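Local atomic coordinates of acyl-CoA synthetase (AMP-forming)/AMP-acid ligase II-like protein (Dyadobacter fermentans, PDB entry 4GS5), a protein that is probably an AMP-forming acyl-CoA synthetase, activating a carboxylic acid such as a medium-chain fatty acid with ATP for transfer to coenzyme A. Residues T112-A117 / L138-T143; P206-G211 / L218-A223; F283-P288 / I343-T348. One frame throughout, in Å; residues are numbered along the deposited sequence.

Contact 1: T112-A117 / L138-T143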
# COMPACT_ATOMS: atom_id res chain seq x y z
N THR A 112 3.10 -17.72 -10.94
CA THR A 112 2.93 -18.74 -9.91
C THR A 112 3.51 -18.18 -8.62
O THR A 112 4.07 -17.08 -8.61
CB THR A 112 3.69 -20.03 -10.24
OG1 THR A 112 5.09 -19.72 -10.35
CG2 THR A 112 3.21 -20.62 -11.53
N ALA A 113 3.38 -18.95 -7.53
CA ALA A 113 3.83 -18.50 -6.22
C ALA A 113 5.35 -18.42 -6.15
O ALA A 113 5.92 -17.61 -5.41
CB ALA A 113 3.31 -19.43 -5.13
N ASN A 114 6.01 -19.28 -6.92
CA ASN A 114 7.47 -19.31 -6.93
C ASN A 114 8.01 -19.15 -8.34
O ASN A 114 8.14 -20.14 -9.07
CB ASN A 114 8.00 -20.60 -6.30
CG ASN A 114 9.50 -20.54 -6.03
OD1 ASN A 114 10.26 -19.93 -6.80
ND2 ASN A 114 9.93 -21.18 -4.94
N PRO A 115 8.33 -17.91 -8.72
CA PRO A 115 8.82 -17.57 -10.06
C PRO A 115 10.16 -18.22 -10.42
O PRO A 115 10.48 -18.30 -11.61
CB PRO A 115 8.97 -16.05 -10.01
CG PRO A 115 8.95 -15.70 -8.56
CD PRO A 115 8.11 -16.71 -7.89
N LEU A 116 10.94 -18.67 -9.43
CA LEU A 116 12.23 -19.28 -9.71
C LEU A 116 12.14 -20.80 -9.79
O LEU A 116 13.07 -21.47 -10.24
CB LEU A 116 13.26 -18.90 -8.64
CG LEU A 116 13.81 -17.48 -8.66
CD1 LEU A 116 14.99 -17.38 -7.69
CD2 LEU A 116 14.24 -17.07 -10.07
N ALA A 117 11.01 -21.34 -9.36
CA ALA A 117 10.87 -22.78 -9.20
C ALA A 117 11.09 -23.54 -10.49
O ALA A 117 11.72 -24.60 -10.50
CB ALA A 117 9.52 -23.14 -8.59
N LEU A 138 12.06 -17.86 -0.76
CA LEU A 138 12.88 -18.00 0.44
C LEU A 138 12.59 -19.25 1.27
O LEU A 138 13.46 -19.73 2.00
CB LEU A 138 12.72 -16.75 1.32
CG LEU A 138 13.31 -15.48 0.72
CD1 LEU A 138 12.76 -14.24 1.42
CD2 LEU A 138 14.84 -15.55 0.80
N GLU A 139 11.38 -19.78 1.17
CA GLU A 139 10.98 -20.94 1.97
C GLU A 139 11.31 -22.26 1.30
O GLU A 139 11.53 -23.29 1.97
CB GLU A 139 9.49 -20.88 2.28
CG GLU A 139 9.14 -19.89 3.36
CD GLU A 139 9.51 -20.38 4.75
OE1 GLU A 139 9.00 -21.46 5.15
OE2 GLU A 139 10.32 -19.70 5.43
N ASN A 140 11.32 -22.24 -0.02
CA ASN A 140 11.52 -23.43 -0.82
C ASN A 140 13.02 -23.67 -1.02
O ASN A 140 13.67 -22.97 -1.81
CB ASN A 140 10.79 -23.28 -2.15
CG ASN A 140 10.80 -24.54 -2.98
OD1 ASN A 140 11.70 -25.38 -2.83
ND2 ASN A 140 9.81 -24.69 -3.85
N SER A 141 13.56 -24.64 -0.29
CA SER A 141 15.01 -24.84 -0.23
C SER A 141 15.64 -25.29 -1.55
O SER A 141 16.84 -25.54 -1.62
CB SER A 141 15.38 -25.80 0.89
OG SER A 141 15.53 -25.10 2.12
N ALA A 142 14.81 -25.39 -2.58
CA ALA A 142 15.31 -25.65 -3.93
C ALA A 142 15.58 -24.32 -4.63
O ALA A 142 16.31 -24.27 -5.61
CB ALA A 142 14.32 -26.46 -4.71
N THR A 143 14.97 -23.25 -4.11
CA THR A 143 15.10 -21.93 -4.71
C THR A 143 15.69 -20.90 -3.76
O THR A 143 16.18 -19.87 -4.19
CB THR A 143 13.74 -21.40 -5.24
OG1 THR A 143 12.80 -21.27 -4.16
CG2 THR A 143 13.16 -22.35 -6.30

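Contact 2: P206-G211 / L218-A223. With EDO (1,2-ethanediol), chain X.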
# COMPACT_ATOMS: atom_id res chain seq x y z
N PRO A 206 10.56 10.66 -9.34
CA PRO A 206 10.72 11.96 -9.99
C PRO A 206 9.53 12.25 -10.91
O PRO A 206 9.00 11.33 -11.53
CB PRO A 206 12.00 11.77 -10.82
CG PRO A 206 12.01 10.29 -11.14
CD PRO A 206 11.40 9.60 -9.94
N GLY A 207 9.11 13.51 -10.97
CA GLY A 207 8.01 13.89 -11.83
C GLY A 207 6.67 13.87 -11.13
O GLY A 207 5.66 14.32 -11.68
N ILE A 208 6.65 13.36 -9.91
CA ILE A 208 5.45 13.38 -9.09
C ILE A 208 5.38 14.69 -8.29
O ILE A 208 6.33 15.05 -7.60
CB ILE A 208 5.43 12.20 -8.10
CG1 ILE A 208 5.47 10.87 -8.84
CG2 ILE A 208 4.21 12.27 -7.20
CD1 ILE A 208 4.27 10.65 -9.80
N GLN A 209 4.26 15.40 -8.40
CA GLN A 209 4.01 16.55 -7.53
C GLN A 209 3.13 16.05 -6.39
O GLN A 209 2.24 15.21 -6.61
CB GLN A 209 3.31 17.68 -8.29
CG GLN A 209 4.14 18.27 -9.43
CD GLN A 209 3.55 17.96 -10.81
OE1 GLN A 209 4.21 17.35 -11.66
NE2 GLN A 209 2.31 18.38 -11.03
N TYR A 210 3.37 16.55 -5.18
CA TYR A 210 2.74 16.00 -3.97
C TYR A 210 2.43 17.08 -2.95
O TYR A 210 3.01 18.17 -2.98
CB TYR A 210 3.63 14.91 -3.35
CG TYR A 210 5.07 15.35 -3.18
CD1 TYR A 210 5.47 16.08 -2.07
CD2 TYR A 210 6.03 15.04 -4.15
CE1 TYR A 210 6.79 16.49 -1.92
CE2 TYR A 210 7.35 15.45 -4.00
CZ TYR A 210 7.72 16.17 -2.88
OH TYR A 210 9.02 16.59 -2.73
N GLY A 211 1.51 16.77 -2.04
CA GLY A 211 1.11 17.72 -1.01
C GLY A 211 0.01 17.06 -0.18
O GLY A 211 -0.32 15.90 -0.44
N LEU A 218 -2.60 12.67 1.75
CA LEU A 218 -1.75 12.81 0.58
C LEU A 218 -2.55 13.00 -0.71
O LEU A 218 -3.52 12.27 -0.98
CB LEU A 218 -0.87 11.58 0.43
CG LEU A 218 0.14 11.54 -0.73
CD1 LEU A 218 1.18 12.66 -0.59
CD2 LEU A 218 0.84 10.18 -0.76
N HIS A 219 -2.16 13.99 -1.49
CA HIS A 219 -2.58 14.01 -2.89
C HIS A 219 -1.38 14.03 -3.83
O HIS A 219 -0.32 14.57 -3.49
CB HIS A 219 -3.53 15.17 -3.18
CG HIS A 219 -2.93 16.51 -2.94
ND1 HIS A 219 -1.95 17.04 -3.75
CD2 HIS A 219 -3.16 17.43 -1.97
CE1 HIS A 219 -1.60 18.23 -3.29
NE2 HIS A 219 -2.33 18.50 -2.22
N ILE A 220 -1.53 13.43 -5.00
CA ILE A 220 -0.44 13.40 -5.97
C ILE A 220 -0.94 13.71 -7.37
O ILE A 220 -2.13 13.54 -7.68
CB ILE A 220 0.34 12.04 -5.96
CG1 ILE A 220 -0.57 10.88 -6.34
CG2 ILE A 220 1.01 11.78 -4.58
CD1 ILE A 220 -1.46 10.37 -5.21
N SER A 221 -0.02 14.18 -8.21
CA SER A 221 -0.32 14.46 -9.60
C SER A 221 0.97 14.39 -10.41
O SER A 221 2.06 14.55 -9.87
CB SER A 221 -0.99 15.84 -9.77
OG SER A 221 -0.07 16.89 -9.55
N GLY A 222 0.83 14.13 -11.71
CA GLY A 222 1.96 14.00 -12.62
C GLY A 222 1.50 13.57 -14.01
O GLY A 222 0.30 13.41 -14.24
N ALA A 223 2.44 13.39 -14.93
CA ALA A 223 2.10 12.81 -16.22
C ALA A 223 1.38 11.48 -16.02
O ALA A 223 0.47 11.15 -16.79
CB ALA A 223 3.33 12.65 -17.10
C1 EDO X . 11.87 10.84 -14.99
O1 EDO X . 12.64 9.81 -15.61
C2 EDO X . 10.44 10.35 -14.85
O2 EDO X . 9.62 11.35 -14.24
O HOH W 1 5.32 13.62 -14.29
O HOH W 2 -0.65 16.85 -6.12

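Contact 3: F283-P288 / I343-T348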
# COMPACT_ATOMS: atom_id res chain seq x y z
N PHE A 283 -17.25 4.22 23.19
CA PHE A 283 -16.26 4.51 22.17
C PHE A 283 -15.47 5.75 22.58
O PHE A 283 -16.02 6.69 23.16
CB PHE A 283 -16.89 4.68 20.77
CG PHE A 283 -17.91 5.80 20.68
CD1 PHE A 283 -17.52 7.09 20.32
CD2 PHE A 283 -19.24 5.56 20.94
CE1 PHE A 283 -18.44 8.11 20.23
CE2 PHE A 283 -20.18 6.59 20.87
CZ PHE A 283 -19.78 7.86 20.50
N CYS A 284 -14.18 5.71 22.30
CA CYS A 284 -13.36 6.90 22.45
C CYS A 284 -13.68 7.86 21.33
O CYS A 284 -14.01 7.45 20.22
CB CYS A 284 -11.88 6.53 22.43
SG CYS A 284 -11.36 5.80 23.99
N TRP A 285 -13.59 9.15 21.64
CA TRP A 285 -13.84 10.18 20.65
C TRP A 285 -13.00 11.39 21.03
O TRP A 285 -12.04 11.27 21.79
CB TRP A 285 -15.33 10.53 20.62
CG TRP A 285 -15.79 11.16 19.34
CD1 TRP A 285 -16.37 12.40 19.19
CD2 TRP A 285 -15.72 10.59 18.03
NE1 TRP A 285 -16.66 12.62 17.87
CE2 TRP A 285 -16.28 11.53 17.14
CE3 TRP A 285 -15.27 9.37 17.53
CZ2 TRP A 285 -16.38 11.29 15.76
CZ3 TRP A 285 -15.36 9.13 16.16
CH2 TRP A 285 -15.92 10.09 15.29
N TRP A 286 -13.33 12.55 20.48
CA TRP A 286 -12.52 13.73 20.75
C TRP A 286 -13.34 14.99 20.63
O TRP A 286 -14.44 14.99 20.06
CB TRP A 286 -11.33 13.81 19.79
CG TRP A 286 -11.78 13.97 18.39
CD1 TRP A 286 -12.12 12.96 17.52
CD2 TRP A 286 -11.96 15.19 17.67
NE1 TRP A 286 -12.50 13.49 16.31
CE2 TRP A 286 -12.41 14.85 16.37
CE3 TRP A 286 -11.80 16.55 17.99
CZ2 TRP A 286 -12.70 15.82 15.40
CZ3 TRP A 286 -12.08 17.50 17.03
CH2 TRP A 286 -12.53 17.13 15.74
N GLU A 287 -12.81 16.08 21.16
CA GLU A 287 -13.47 17.36 20.95
C GLU A 287 -12.42 18.45 20.82
O GLU A 287 -11.28 18.28 21.25
CB GLU A 287 -14.48 17.67 22.06
CG GLU A 287 -13.87 17.83 23.43
CD GLU A 287 -14.92 18.17 24.47
OE1 GLU A 287 -15.31 17.27 25.24
OE2 GLU A 287 -15.36 19.35 24.51
N PRO A 288 -12.79 19.55 20.17
CA PRO A 288 -11.84 20.65 20.03
C PRO A 288 -11.42 21.13 21.42
O PRO A 288 -12.25 21.15 22.33
CB PRO A 288 -12.65 21.73 19.32
CG PRO A 288 -13.74 20.98 18.60
CD PRO A 288 -14.06 19.81 19.48
N ILE A 343 -22.96 2.17 15.30
CA ILE A 343 -22.94 3.40 16.08
C ILE A 343 -22.60 4.56 15.15
O ILE A 343 -21.55 4.56 14.51
CB ILE A 343 -21.89 3.33 17.22
CG1 ILE A 343 -22.24 2.20 18.18
CG2 ILE A 343 -21.81 4.67 17.98
CD1 ILE A 343 -21.10 1.82 19.10
N ASP A 344 -23.48 5.54 15.07
CA ASP A 344 -23.11 6.80 14.45
C ASP A 344 -22.42 7.62 15.54
O ASP A 344 -23.10 8.27 16.34
CB ASP A 344 -24.33 7.54 13.94
CG ASP A 344 -23.97 8.73 13.05
OD1 ASP A 344 -22.90 9.34 13.25
OD2 ASP A 344 -24.77 9.05 12.15
N LYS A 345 -21.10 7.56 15.58
CA LYS A 345 -20.35 8.22 16.65
C LYS A 345 -20.48 9.74 16.58
O LYS A 345 -20.74 10.39 17.59
CB LYS A 345 -18.89 7.80 16.63
CG LYS A 345 -18.72 6.31 16.89
CD LYS A 345 -17.27 5.88 16.81
CE LYS A 345 -17.16 4.36 16.88
NZ LYS A 345 -15.77 3.90 16.65
N ARG A 346 -20.29 10.28 15.38
CA ARG A 346 -20.44 11.71 15.15
C ARG A 346 -21.82 12.24 15.59
O ARG A 346 -21.91 13.26 16.29
CB ARG A 346 -20.17 12.03 13.68
CG ARG A 346 -20.36 13.49 13.29
CD ARG A 346 -19.45 13.84 12.13
NE ARG A 346 -18.05 13.71 12.52
CZ ARG A 346 -17.31 14.72 12.98
NH1 ARG A 346 -16.05 14.53 13.33
NH2 ARG A 346 -17.84 15.94 13.09
N ALA A 347 -22.89 11.56 15.19
CA ALA A 347 -24.24 11.99 15.55
C ALA A 347 -24.46 11.86 17.05
O ALA A 347 -25.03 12.75 17.70
CB ALA A 347 -25.29 11.20 14.79
N THR A 348 -23.99 10.74 17.61
CA THR A 348 -24.05 10.50 19.05
C THR A 348 -23.40 11.65 19.81
O THR A 348 -23.93 12.11 20.83
CB THR A 348 -23.38 9.17 19.44
OG1 THR A 348 -24.12 8.07 18.89
CG2 THR A 348 -23.32 9.01 20.96
O HOH W 3 -13.69 5.20 18.81

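Contact 1: T112-A117 / L138-T143
The carboxamide of Asn114 meets Thr143 and Asn140 mainly along its edge. Thr143 OG1 lies in the amide plane and accepts from Asn114 ND2 at 3.0 Å, with an almost straight N-H...O angle of 176°. Asn140 CB sits near the same plane, 3.6 Å from Asn114 ND2. Thr143 CG2 lies off to one side of the plane. The amide of Asn140 crosses that of Asn114 nearly at a right angle, with 87° between the planes.

The other end of the Asn114 amide is held within its own loop. Leu116 N donates to Asn114 OD1 at 3.0 Å, in the carbonyl plane. This fixes the rotation of the amide and presents ND2 to the threonine. Thr143 OG1 is also hydrogen-bonded to the backbone O of Ile137. With chi1 at 62°, Thr143 OG1 stands between its own backbone N and carbonyl carbon, and CG2 is turned to the loop. There the methyl packs 3.7 Å from Ala117 CA and 4.2 Å from Leu116 CB.

Asn140 is the first residue beyond helix 131-139, and its OD1 accepts from Ala142 N at 3.1 Å. The contact thus joins two Asx turns, one inside the type I turn 114-117 and one at the C-terminal end of the helix. It ties together two connections in the alpha/beta part of the AMP-binding fold.

Contact 2: P206-G211 / L218-A223
Gly211 and His219 pair in an antiparallel beta hairpin made by strands 209-212 and 217-221. Gly211 has no side chain, and the imidazole of His219 lies over its backbone. His219 NE2 comes within 3.4 Å of Gly211 C, and Gly211 CA makes a CH-pi contact over the ring face. With chi1 at 61°, the ring folds across the strand and onto its partner. Gly211 O lies above the ring centre and also accepts from His219 N at 2.9 Å.

Gln209 and Ser221 form the next hydrogen-bonded pair on the same face. Gln209 N donates to Ser221 O at 2.8 Å, and Ser221 N donates back to Gln209 O. The small Ser221 side chain stands beside the base of Gln209, with OG 3.7 Å from Gln209 CB.

Tyr210 and Ile220 are the non-hydrogen-bonded pair on the reverse face. Tyr210 CB rests in a shallow groove between Leu218 CD1 and Ile220 CG2, touching each at 4.3 Å. The Tyr210 ring leads away and stacks on Phe204, which also touches Leu218 and Ile220. Ile208 CG2 packs 4.1 Å from Ile220 CB, the two side chains running alongside each other.

Strand 209-212 is the outermost strand here within the chain, while strand 230-238 flanks strand 217-221 on its other edge. Past Gly222 the backbones of the two segments part, and a water bridges Gly207 and Ala223. That water donates to Gly207 O at 2.7 Å and accepts from Ala223 N.

Contact 3: F283-P288 / I343-T348
Phe283 lies flat against the aliphatic chain of Lys345. Lys345 CG sits 3.7 Å above the centre of the phenyl ring, only 12° off its normal, a clear CH-pi contact. The lysine chain runs antiparallel to the phenylalanine side chain. Lys345 CB also lies over one face of the Trp285 six-membered ring, toward its rim, with CZ3 at 3.8 Å. The methylenes are therefore shared by two aromatic rings.

Lys345 is extended beyond CG, with chi2 at 177°, and this carries NZ past the rings. NZ donates to a water at 3.3 Å, and the same water donates to Cys284 O. The opposite face of Trp285 is taken by Trp286 CD1.

Two methyls close around Phe283. Thr348 CG2 meets it at the edge, 3.8 Å from CZ, and Ile343 CG2 approaches CE2 obliquely. Arg346 bends so that NH1 reaches 4.1 Å from CZ2 of both Trp285 and Trp286. The planes are well tilted, so the guanidinium is not stacked on either indole.

Asp344 caps the helix: its OD1 accepts from Ala347 N at 2.9 Å. Asp344 O accepts from Thr348 N and Thr348 OG1, which arrive from opposite faces of its plane. Phe335 adds an edge-to-face ring contact to Phe283. The arrangement is an N-capped terminal helix laid by its first turn against aromatic residues of an edge strand, in the small C-terminal domain expected of this adenylating-enzyme family.

Overall arrangement
The three contacts follow one another along the chain and do not touch. Contacts 1 and 3 are farthest apart, with centres about 49 Å from each other. Contact 2 lies nearest to the centre of the chain, and half of its touching residues are buried. All three mix buried and exposed residues, and no two share a helix or strand. Their chemistry follows their place in the fold. Contact 1, between two loops, relies on one side-chain hydrogen bond. Contact 2, within a hairpin, is zipped by backbone bonds. Contact 3 presses a helix on a strand through aromatic rings and aliphatic chains. Waters bridge polar atoms in contacts 2 and 3.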